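Local atomic coordinates of cell division control protein 4 (PDB entry 3V7D), a protein that recognises phosphorylated proteins such as the CDK inhibitor SIC1 for the SCF ubiquitin ligase, which marks them for degradation by the proteasome. Residues Y400-I405 with V439-K444; N428-A433 with E459-S464; F386-T391 with Y417-G422. The protein carries 1 engineered substitution. All blocks are in the same frame, centred on the assembly; numbering follows the deposited sequence.

From the N terminus, the F-box part and its helices come first, then the WD40 beta-propeller, whose last blades hold all three contacts. Contact 3 opens at 386-391, on the outer strand of one blade, and closes at 417-422 in the next. Before it closes, contact 1 opens at 400-405; it runs to 439-444 in the final blade, so the two cross. Contact 2 opens at 428-433 within that span and closes at 459-464, crossing contact 1 in turn but following contact 3 in series. None nests in another. Arg420 NE hydrogen-bonds Asn404 OD1, coupling contacts 1 and 3; a backbone hydrogen bond between Lys444 and Phe463 couples contacts 1 and 2, tying three consecutive blades together.

Contact 1 of 3, residues Y400-I405 with V439-K444; sequences YVSDNI and VNFKGK
Tyr400 meets Phe441 between the inner strands 396-401 and 435-442 of two neighbouring blades of the WD40 beta-propeller. Residues 400-405 and 439-444 share no hydrogen bond, and the contact is mainly aromatic and apolar.

The two rings form a T-shaped pair, the edge of Tyr400 aimed at the face of Phe441, with centroids 5.3 Å apart and planes at 73°. Tyr400 CD2 comes over the rim of the Phe441 ring, 3.7 Å from Phe441 CE2. With its CG set between the backbone N and the carbonyl carbon (chi1 68°), Phe441 reaches across to the other blade.

A second flat group rests on Tyr400. The amide of Asn440 stacks on one face, the planes 26° apart and Asn440 OD1 3.6 Å from Tyr400 CZ, while Asn440 CA makes a CH-pi contact over the same face, 4.2 Å from the ring centroid.

Apolar groups fill in around the rings: Val439 CG1 lies 4.0 Å from Tyr400 CB, and Ile405 CG2 packs 3.7 Å from Phe441 CZ. Trp105, on helix 87-106, also meets the Phe441 ring.

The hairpin turn after Tyr400 is fixed by polar bonds of its own. Ser402 OG accepts from Asn404 N, giving an ST turn, and from Ile405 N as well. That hydroxyl sits in the plane of the Phe441 ring, at its edge, with Ser402 OG 3.9 Å from Phe441 CE1.

Contact 2 of 3, residues N428-A433 with E459-S464; sequences NILKDA and EILDFS
Ile429 and Leu430 pack on strand 455-462 from a loop that folds into a type I beta turn, Leu430 to Ala433, with the backbones well apart: Leu430 CA is 8.3 Å from Glu459 CA. Ile429 crosses Leu461 at a slant, its CG2 branch lying 3.6 Å from Leu461 CD1, while its other branch reaches toward Phe463, more loosely, with Ile429 CD1 4.4 Å from Phe463 CZ. Leu430 and Glu459 pass alongside in opposite directions, so that Leu430 CD2 touches the aliphatic part of the acid, 4.0 Å from Glu459 CG. A bend at chi2 (-79°) turns Glu459 so that CB, CG and CD all lie near Leu430 CD2. Its carboxylate is held elsewhere, OE1 in a salt bridge with Arg114 and OE2 bonded to Thr116. Asp432 OD1 pairs with the same Arg114, which would offset the like charges of the two acids; water 1 donates to Glu459 OE1 (2.7 Å) and, weakly, to Asp432 OD2. The loop joins strand 424-426 of one blade to 435-442 of the last; Ile429 and Leu430 touch Ile416 and Phe414 of strand 413-418, Leu430 touches Arg114 of strand 113-118, and Phe463 stacks on Trp105 of helix 87-106.

Contact 3 of 3, residues F386-T391 with Y417-G422; sequences FSYHHT and YNLRSG
Tyr388 and Tyr417 lie against each other from opposite directions, an oblique pair with rings inclined at 31° and centroids 4.2 Å apart. Tyr388 CG lies beside its backbone N (chi1 -64°), laying the ring over Tyr417. Tyr417 CD2 comes over one face of Tyr388 near the rim, 3.5 Å from Tyr388 CE1. Beyond that overlap Tyr388 OH gives a weak hydrogen bond to Gly422 O (3.0 Å) of the turn, met at the ring edge. Leu419 serves two rings: its CD2 sits over the centre of the Phe386 face, 3.9 Å from the centroid, and also lies 4.0 Å from Tyr388 CE2.

The pairing joins the outer strand 384-389 of one propeller blade to the third strand, 413-418, of the next. Tyr417-Asn418 takes the place of the Trp-Asp pair that names WD repeats. His390 bonds Ser410 OG through ND1 and Ser408 OG through NE2, consistent with the histidine–serine link of that family, and its CD2 lies 3.7 Å from Tyr417 OH. Water 2 donates to His389 O and bonds Tyr417 OH at the ring's edge. Asn418 OD1 takes Arg420 N (2.8 Å) in the carbonyl plane as an Asx turn, and Ser421 N (3.1 Å) from above that plane.

Contact 1 of 3, residues Y400-I405 with V439-K444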
loop_
_atom_site.group_PDB
_atom_site.type_symbol
_atom_site.label_atom_id
_atom_site.label_comp_id
_atom_site.label_asym_id
_atom_site.label_seq_id
_atom_site.Cartn_x
_atom_site.Cartn_y
_atom_site.Cartn_z
ATOM N N TYR B 400 -10.948 2.487 -7.905
ATOM C CA TYR B 400 -10.227 1.917 -6.783
ATOM C C TYR B 400 -8.754 2.091 -7.060
ATOM O O TYR B 400 -8.347 2.193 -8.219
ATOM C CB TYR B 400 -10.574 0.443 -6.589
ATOM C CG TYR B 400 -10.332 -0.049 -5.174
ATOM C CD1 TYR B 400 -11.297 0.118 -4.188
ATOM C CD2 TYR B 400 -9.140 -0.682 -4.827
ATOM C CE1 TYR B 400 -11.083 -0.330 -2.894
ATOM C CE2 TYR B 400 -8.919 -1.136 -3.533
ATOM C CZ TYR B 400 -9.894 -0.957 -2.574
ATOM O OH TYR B 400 -9.681 -1.405 -1.288
ATOM N N VAL B 401 -7.947 2.136 -6.006
ATOM C CA VAL B 401 -6.555 2.510 -6.192
ATOM C C VAL B 401 -5.609 1.915 -5.153
ATOM O O VAL B 401 -5.977 1.699 -3.994
ATOM C CB VAL B 401 -6.413 4.050 -6.210
ATOM C CG1 VAL B 401 -6.571 4.623 -4.801
ATOM C CG2 VAL B 401 -5.082 4.470 -6.824
ATOM N N SER B 402 -4.389 1.635 -5.598
ATOM C CA SER B 402 -3.288 1.298 -4.714
ATOM C C SER B 402 -2.129 2.203 -5.108
ATOM O O SER B 402 -2.288 3.071 -5.964
ATOM C CB SER B 402 -2.884 -0.162 -4.892
ATOM O OG SER B 402 -2.288 -0.361 -6.166
ATOM N N ASP B 403 -0.965 2.001 -4.500
ATOM C CA ASP B 403 0.208 2.788 -4.857
ATOM C C ASP B 403 0.661 2.490 -6.282
ATOM O O ASP B 403 1.302 3.316 -6.918
ATOM C CB ASP B 403 1.362 2.531 -3.886
ATOM C CG ASP B 403 1.107 3.100 -2.502
ATOM O OD1 ASP B 403 0.239 3.993 -2.357
ATOM O OD2 ASP B 403 1.787 2.652 -1.556
ATOM N N ASN B 404 0.307 1.311 -6.780
ATOM C CA ASN B 404 0.780 0.852 -8.077
ATOM C C ASN B 404 -0.243 0.957 -9.209
ATOM O O ASN B 404 0.124 1.152 -10.365
ATOM C CB ASN B 404 1.268 -0.591 -7.963
ATOM C CG ASN B 404 2.544 -0.708 -7.151
ATOM O OD1 ASN B 404 3.436 0.129 -7.257
ATOM N ND2 ASN B 404 2.634 -1.748 -6.334
ATOM N N ILE B 405 -1.523 0.838 -8.870
ATOM C CA ILE B 405 -2.572 0.688 -9.869
ATOM C C ILE B 405 -3.782 1.573 -9.586
ATOM O O ILE B 405 -4.221 1.687 -8.445
ATOM C CB ILE B 405 -3.049 -0.786 -9.942
ATOM C CG1 ILE B 405 -1.968 -1.676 -10.559
ATOM C CG2 ILE B 405 -4.332 -0.911 -10.751
ATOM C CD1 ILE B 405 -1.845 -1.518 -12.062
ATOM N N VAL B 439 -16.108 -0.835 -8.388
ATOM C CA VAL B 439 -14.892 -1.578 -8.672
ATOM C C VAL B 439 -14.016 -1.667 -7.418
ATOM O O VAL B 439 -13.951 -0.736 -6.615
ATOM C CB VAL B 439 -14.107 -0.974 -9.876
ATOM C CG1 VAL B 439 -13.356 0.291 -9.473
ATOM C CG2 VAL B 439 -13.141 -1.988 -10.434
ATOM N N ASN B 440 -13.362 -2.808 -7.249
ATOM C CA ASN B 440 -12.537 -3.066 -6.077
ATOM C C ASN B 440 -11.509 -4.114 -6.467
ATOM O O ASN B 440 -11.823 -5.058 -7.196
ATOM C CB ASN B 440 -13.414 -3.579 -4.927
ATOM C CG ASN B 440 -12.704 -3.549 -3.574
ATOM O OD1 ASN B 440 -11.562 -3.987 -3.444
ATOM N ND2 ASN B 440 -13.393 -3.031 -2.555
ATOM N N PHE B 441 -10.274 -3.949 -6.012
ATOM C CA PHE B 441 -9.276 -4.978 -6.272
ATOM C C PHE B 441 -8.312 -5.165 -5.113
ATOM O O PHE B 441 -8.077 -4.249 -4.327
ATOM C CB PHE B 441 -8.517 -4.711 -7.583
ATOM C CG PHE B 441 -7.615 -3.506 -7.542
ATOM C CD1 PHE B 441 -6.320 -3.602 -7.043
ATOM C CD2 PHE B 441 -8.052 -2.283 -8.022
ATOM C CE1 PHE B 441 -5.487 -2.496 -7.009
ATOM C CE2 PHE B 441 -7.223 -1.170 -7.994
ATOM C CZ PHE B 441 -5.941 -1.278 -7.485
ATOM N N LYS B 442 -7.764 -6.371 -5.018
ATOM C CA LYS B 442 -6.704 -6.665 -4.070
ATOM C C LYS B 442 -5.848 -7.778 -4.649
ATOM O O LYS B 442 -6.355 -8.853 -4.981
ATOM C CB LYS B 442 -7.268 -7.080 -2.708
ATOM C CG LYS B 442 -6.224 -7.058 -1.595
ATOM C CD LYS B 442 -6.797 -7.451 -0.235
ATOM C CE LYS B 442 -7.048 -8.951 -0.129
ATOM N NZ LYS B 442 -7.291 -9.386 1.281
ATOM N N GLY B 443 -4.556 -7.509 -4.786
ATOM C CA GLY B 443 -3.631 -8.485 -5.330
ATOM C C GLY B 443 -3.993 -8.950 -6.730
ATOM O O GLY B 443 -4.054 -8.156 -7.669
ATOM N N LYS B 444 -4.248 -10.246 -6.862
ATOM C CA LYS B 444 -4.468 -10.864 -8.164
ATOM C C LYS B 444 -5.913 -10.741 -8.642
ATOM O O LYS B 444 -6.229 -11.109 -9.774
ATOM C CB LYS B 444 -4.095 -12.344 -8.099
ATOM C CG LYS B 444 -4.832 -13.102 -7.001
ATOM C CD LYS B 444 -4.458 -14.575 -6.965
ATOM C CE LYS B 444 -5.417 -15.404 -7.804
ATOM N NZ LYS B 444 -4.861 -16.748 -8.093
#

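Contact 2 of 3, residues N428-A433 with E459-S464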
loop_
_atom_site.group_PDB
_atom_site.type_symbol
_atom_site.label_atom_id
_atom_site.label_comp_id
_atom_site.label_asym_id
_atom_site.label_seq_id
_atom_site.Cartn_x
_atom_site.Cartn_y
_atom_site.Cartn_z
ATOM N N ASN B 428 -10.041 -1.786 -22.552
ATOM C CA ASN B 428 -11.106 -2.581 -23.168
ATOM C C ASN B 428 -11.473 -3.912 -22.512
ATOM O O ASN B 428 -12.259 -4.679 -23.070
ATOM C CB ASN B 428 -10.805 -2.801 -24.652
ATOM C CG ASN B 428 -10.863 -1.514 -25.446
ATOM O OD1 ASN B 428 -11.920 -0.894 -25.561
ATOM N ND2 ASN B 428 -9.725 -1.097 -25.985
ATOM N N ILE B 429 -10.916 -4.189 -21.339
ATOM C CA ILE B 429 -11.161 -5.466 -20.671
ATOM C C ILE B 429 -12.650 -5.731 -20.429
ATOM O O ILE B 429 -13.130 -6.850 -20.628
ATOM C CB ILE B 429 -10.360 -5.586 -19.354
ATOM C CG1 ILE B 429 -8.861 -5.561 -19.660
ATOM C CG2 ILE B 429 -10.706 -6.877 -18.649
ATOM C CD1 ILE B 429 -7.984 -5.834 -18.478
ATOM N N LEU B 430 -13.379 -4.696 -20.020
ATOM C CA LEU B 430 -14.822 -4.804 -19.820
ATOM C C LEU B 430 -15.562 -3.936 -20.834
ATOM O O LEU B 430 -16.493 -3.204 -20.493
ATOM C CB LEU B 430 -15.202 -4.408 -18.389
ATOM C CG LEU B 430 -14.624 -5.298 -17.289
ATOM C CD1 LEU B 430 -15.082 -4.828 -15.909
ATOM C CD2 LEU B 430 -15.013 -6.754 -17.521
ATOM N N LYS B 431 -15.128 -4.031 -22.086
ATOM C CA LYS B 431 -15.658 -3.222 -23.180
ATOM C C LYS B 431 -17.179 -3.336 -23.331
ATOM O O LYS B 431 -17.848 -2.353 -23.645
ATOM C CB LYS B 431 -14.965 -3.608 -24.492
ATOM C CG LYS B 431 -15.377 -2.793 -25.715
ATOM C CD LYS B 431 -14.550 -3.202 -26.929
ATOM C CE LYS B 431 -15.094 -2.606 -28.221
ATOM N NZ LYS B 431 -15.096 -1.116 -28.189
ATOM N N ASP B 432 -17.725 -4.527 -23.094
ATOM C CA ASP B 432 -19.154 -4.758 -23.307
ATOM C C ASP B 432 -20.038 -4.178 -22.200
ATOM O O ASP B 432 -21.262 -4.148 -22.328
ATOM C CB ASP B 432 -19.448 -6.251 -23.524
ATOM C CG ASP B 432 -19.167 -7.092 -22.290
ATOM O OD1 ASP B 432 -18.388 -6.643 -21.421
ATOM O OD2 ASP B 432 -19.720 -8.207 -22.194
ATOM N N ALA B 433 -19.415 -3.714 -21.120
ATOM C CA ALA B 433 -20.163 -3.083 -20.037
ATOM C C ALA B 433 -20.700 -1.716 -20.473
ATOM O O ALA B 433 -20.033 -0.994 -21.212
ATOM C CB ALA B 433 -19.288 -2.946 -18.795
ATOM N N GLU B 459 -18.466 -8.901 -12.478
ATOM C CA GLU B 459 -17.301 -9.301 -13.247
ATOM C C GLU B 459 -16.138 -9.591 -12.308
ATOM O O GLU B 459 -15.868 -8.822 -11.382
ATOM C CB GLU B 459 -16.921 -8.202 -14.242
ATOM C CG GLU B 459 -18.037 -7.834 -15.215
ATOM C CD GLU B 459 -18.182 -8.828 -16.358
ATOM O OE1 GLU B 459 -19.015 -8.587 -17.256
ATOM O OE2 GLU B 459 -17.459 -9.848 -16.366
ATOM N N ILE B 460 -15.459 -10.710 -12.538
ATOM C CA ILE B 460 -14.273 -11.055 -11.765
ATOM C C ILE B 460 -13.078 -11.287 -12.685
ATOM O O ILE B 460 -13.103 -12.168 -13.546
ATOM C CB ILE B 460 -14.500 -12.300 -10.891
ATOM C CG1 ILE B 460 -15.711 -12.102 -9.977
ATOM C CG2 ILE B 460 -13.262 -12.599 -10.066
ATOM C CD1 ILE B 460 -16.075 -13.344 -9.172
ATOM N N LEU B 461 -12.034 -10.487 -12.493
ATOM C CA LEU B 461 -10.824 -10.577 -13.303
ATOM C C LEU B 461 -9.648 -11.121 -12.494
ATOM O O LEU B 461 -9.368 -10.662 -11.385
ATOM C CB LEU B 461 -10.486 -9.212 -13.901
ATOM C CG LEU B 461 -11.627 -8.644 -14.747
ATOM C CD1 LEU B 461 -11.367 -7.202 -15.132
ATOM C CD2 LEU B 461 -11.832 -9.502 -15.984
ATOM N N ASP B 462 -8.963 -12.101 -13.070
ATOM C CA ASP B 462 -7.912 -12.842 -12.380
ATOM C C ASP B 462 -6.554 -12.530 -13.017
ATOM O O ASP B 462 -6.325 -12.872 -14.172
ATOM C CB ASP B 462 -8.220 -14.339 -12.486
ATOM C CG ASP B 462 -7.297 -15.205 -11.639
ATOM O OD1 ASP B 462 -6.273 -14.703 -11.127
ATOM O OD2 ASP B 462 -7.602 -16.412 -11.498
ATOM N N PHE B 463 -5.658 -11.893 -12.262
ATOM C CA PHE B 463 -4.343 -11.501 -12.784
ATOM C C PHE B 463 -3.202 -12.436 -12.351
ATOM O O PHE B 463 -2.020 -12.095 -12.472
ATOM C CB PHE B 463 -4.005 -10.051 -12.409
ATOM C CG PHE B 463 -4.774 -9.017 -13.193
ATOM C CD1 PHE B 463 -6.050 -8.634 -12.802
ATOM C CD2 PHE B 463 -4.219 -8.425 -14.316
ATOM C CE1 PHE B 463 -6.759 -7.678 -13.518
ATOM C CE2 PHE B 463 -4.924 -7.467 -15.038
ATOM C CZ PHE B 463 -6.194 -7.093 -14.637
ATOM N N SER B 464 -3.549 -13.616 -11.852
ATOM C CA SER B 464 -2.531 -14.634 -11.597
ATOM C C SER B 464 -2.315 -15.514 -12.830
ATOM O O SER B 464 -3.003 -15.344 -13.830
ATOM C CB SER B 464 -2.916 -15.508 -10.405
ATOM O OG SER B 464 -3.982 -16.384 -10.727
ATOM O OXT SER B 464 -1.476 -16.417 -12.880
HETATM O O HOH W 1 -21.023 -8.654 -18.989
#

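Contact 3 of 3, residues F386-T391 with Y417-G422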
loop_
_atom_site.group_PDB
_atom_site.type_symbol
_atom_site.label_atom_id
_atom_site.label_comp_id
_atom_site.label_asym_id
_atom_site.label_seq_id
_atom_site.Cartn_x
_atom_site.Cartn_y
_atom_site.Cartn_z
ATOM N N PHE B 386 -0.640 12.836 -10.226
ATOM C CA PHE B 386 -1.175 12.408 -11.513
ATOM C C PHE B 386 -2.537 13.008 -11.844
ATOM O O PHE B 386 -3.245 13.505 -10.972
ATOM C CB PHE B 386 -1.187 10.874 -11.655
ATOM C CG PHE B 386 -1.980 10.145 -10.591
ATOM C CD1 PHE B 386 -3.359 10.030 -10.685
ATOM C CD2 PHE B 386 -1.337 9.531 -9.528
ATOM C CE1 PHE B 386 -4.085 9.343 -9.724
ATOM C CE2 PHE B 386 -2.053 8.844 -8.566
ATOM C CZ PHE B 386 -3.431 8.751 -8.664
ATOM N N SER B 387 -2.885 12.957 -13.123
ATOM C CA SER B 387 -4.125 13.533 -13.611
ATOM C C SER B 387 -4.650 12.686 -14.763
ATOM O O SER B 387 -3.920 12.404 -15.718
ATOM C CB SER B 387 -3.883 14.968 -14.083
ATOM O OG SER B 387 -5.057 15.519 -14.653
ATOM N N TYR B 388 -5.910 12.267 -14.666
ATOM C CA TYR B 388 -6.522 11.477 -15.730
ATOM C C TYR B 388 -7.919 11.974 -16.064
ATOM O O TYR B 388 -8.562 12.640 -15.253
ATOM C CB TYR B 388 -6.575 9.992 -15.358
ATOM C CG TYR B 388 -5.216 9.350 -15.188
ATOM C CD1 TYR B 388 -4.415 9.067 -16.289
ATOM C CD2 TYR B 388 -4.737 9.022 -13.926
ATOM C CE1 TYR B 388 -3.172 8.479 -16.133
ATOM C CE2 TYR B 388 -3.502 8.434 -13.759
ATOM C CZ TYR B 388 -2.723 8.164 -14.863
ATOM O OH TYR B 388 -1.491 7.578 -14.688
ATOM N N HIS B 389 -8.382 11.640 -17.264
ATOM C CA HIS B 389 -9.711 12.031 -17.707
ATOM C C HIS B 389 -10.287 10.978 -18.650
ATOM O O HIS B 389 -9.659 10.611 -19.637
ATOM C CB HIS B 389 -9.642 13.384 -18.418
ATOM C CG HIS B 389 -10.782 14.295 -18.096
ATOM N ND1 HIS B 389 -10.624 15.453 -17.367
ATOM C CD2 HIS B 389 -12.099 14.219 -18.402
ATOM C CE1 HIS B 389 -11.794 16.055 -17.243
ATOM N NE2 HIS B 389 -12.706 15.325 -17.860
ATOM N N HIS B 390 -11.475 10.476 -18.337
ATOM C CA HIS B 390 -12.154 9.566 -19.247
ATOM C C HIS B 390 -12.537 10.336 -20.511
ATOM O O HIS B 390 -13.147 11.403 -20.436
ATOM C CB HIS B 390 -13.376 8.932 -18.575
ATOM C CG HIS B 390 -13.031 7.851 -17.595
ATOM N ND1 HIS B 390 -13.937 6.895 -17.185
ATOM C CD2 HIS B 390 -11.872 7.572 -16.950
ATOM C CE1 HIS B 390 -13.352 6.076 -16.329
ATOM N NE2 HIS B 390 -12.099 6.466 -16.167
ATOM N N THR B 391 -12.157 9.799 -21.667
ATOM C CA THR B 391 -12.247 10.531 -22.930
ATOM C C THR B 391 -13.672 10.880 -23.357
ATOM O O THR B 391 -13.873 11.809 -24.137
ATOM C CB THR B 391 -11.557 9.768 -24.083
ATOM O OG1 THR B 391 -12.066 8.431 -24.143
ATOM C CG2 THR B 391 -10.049 9.723 -23.875
ATOM N N TYR B 417 -4.861 1.911 -15.027
ATOM C CA TYR B 417 -3.676 2.753 -15.213
ATOM C C TYR B 417 -2.468 2.302 -14.387
ATOM O O TYR B 417 -2.592 1.968 -13.209
ATOM C CB TYR B 417 -3.976 4.210 -14.854
ATOM C CG TYR B 417 -5.143 4.845 -15.575
ATOM C CD1 TYR B 417 -6.434 4.764 -15.058
ATOM C CD2 TYR B 417 -4.952 5.556 -16.753
ATOM C CE1 TYR B 417 -7.503 5.359 -15.705
ATOM C CE2 TYR B 417 -6.016 6.153 -17.408
ATOM C CZ TYR B 417 -7.287 6.053 -16.882
ATOM O OH TYR B 417 -8.342 6.652 -17.537
ATOM N N ASN B 418 -1.299 2.311 -15.020
ATOM C CA ASN B 418 -0.024 2.134 -14.334
ATOM C C ASN B 418 0.380 3.460 -13.702
ATOM O O ASN B 418 0.733 4.402 -14.410
ATOM C CB ASN B 418 1.037 1.691 -15.347
ATOM C CG ASN B 418 2.404 1.431 -14.719
ATOM O OD1 ASN B 418 2.771 2.014 -13.695
ATOM N ND2 ASN B 418 3.173 0.558 -15.356
ATOM N N LEU B 419 0.341 3.536 -12.374
ATOM C CA LEU B 419 0.641 4.788 -11.685
ATOM C C LEU B 419 2.133 5.130 -11.649
ATOM O O LEU B 419 2.498 6.275 -11.386
ATOM C CB LEU B 419 0.060 4.791 -10.268
ATOM C CG LEU B 419 -1.469 4.774 -10.186
ATOM C CD1 LEU B 419 -1.926 4.959 -8.746
ATOM C CD2 LEU B 419 -2.078 5.842 -11.092
ATOM N N ARG B 420 2.992 4.149 -11.916
ATOM C CA ARG B 420 4.427 4.419 -11.992
ATOM C C ARG B 420 4.800 5.123 -13.293
ATOM O O ARG B 420 5.478 6.147 -13.278
ATOM C CB ARG B 420 5.242 3.135 -11.850
ATOM C CG ARG B 420 5.121 2.481 -10.496
ATOM C CD ARG B 420 6.126 1.363 -10.343
ATOM N NE ARG B 420 5.841 0.554 -9.165
ATOM C CZ ARG B 420 6.543 -0.516 -8.812
ATOM N NH1 ARG B 420 7.580 -0.903 -9.550
ATOM N NH2 ARG B 420 6.208 -1.195 -7.722
ATOM N N SER B 421 4.348 4.568 -14.413
ATOM C CA SER B 421 4.664 5.112 -15.727
ATOM C C SER B 421 3.647 6.170 -16.124
ATOM O O SER B 421 3.868 6.942 -17.059
ATOM C CB SER B 421 4.647 3.997 -16.769
ATOM O OG SER B 421 3.319 3.547 -16.987
ATOM N N GLY B 422 2.519 6.185 -15.421
ATOM C CA GLY B 422 1.453 7.126 -15.717
ATOM C C GLY B 422 0.628 6.728 -16.927
ATOM O O GLY B 422 -0.233 7.476 -17.378
HETATM O O HOH W 2 -7.916 8.093 -19.981
#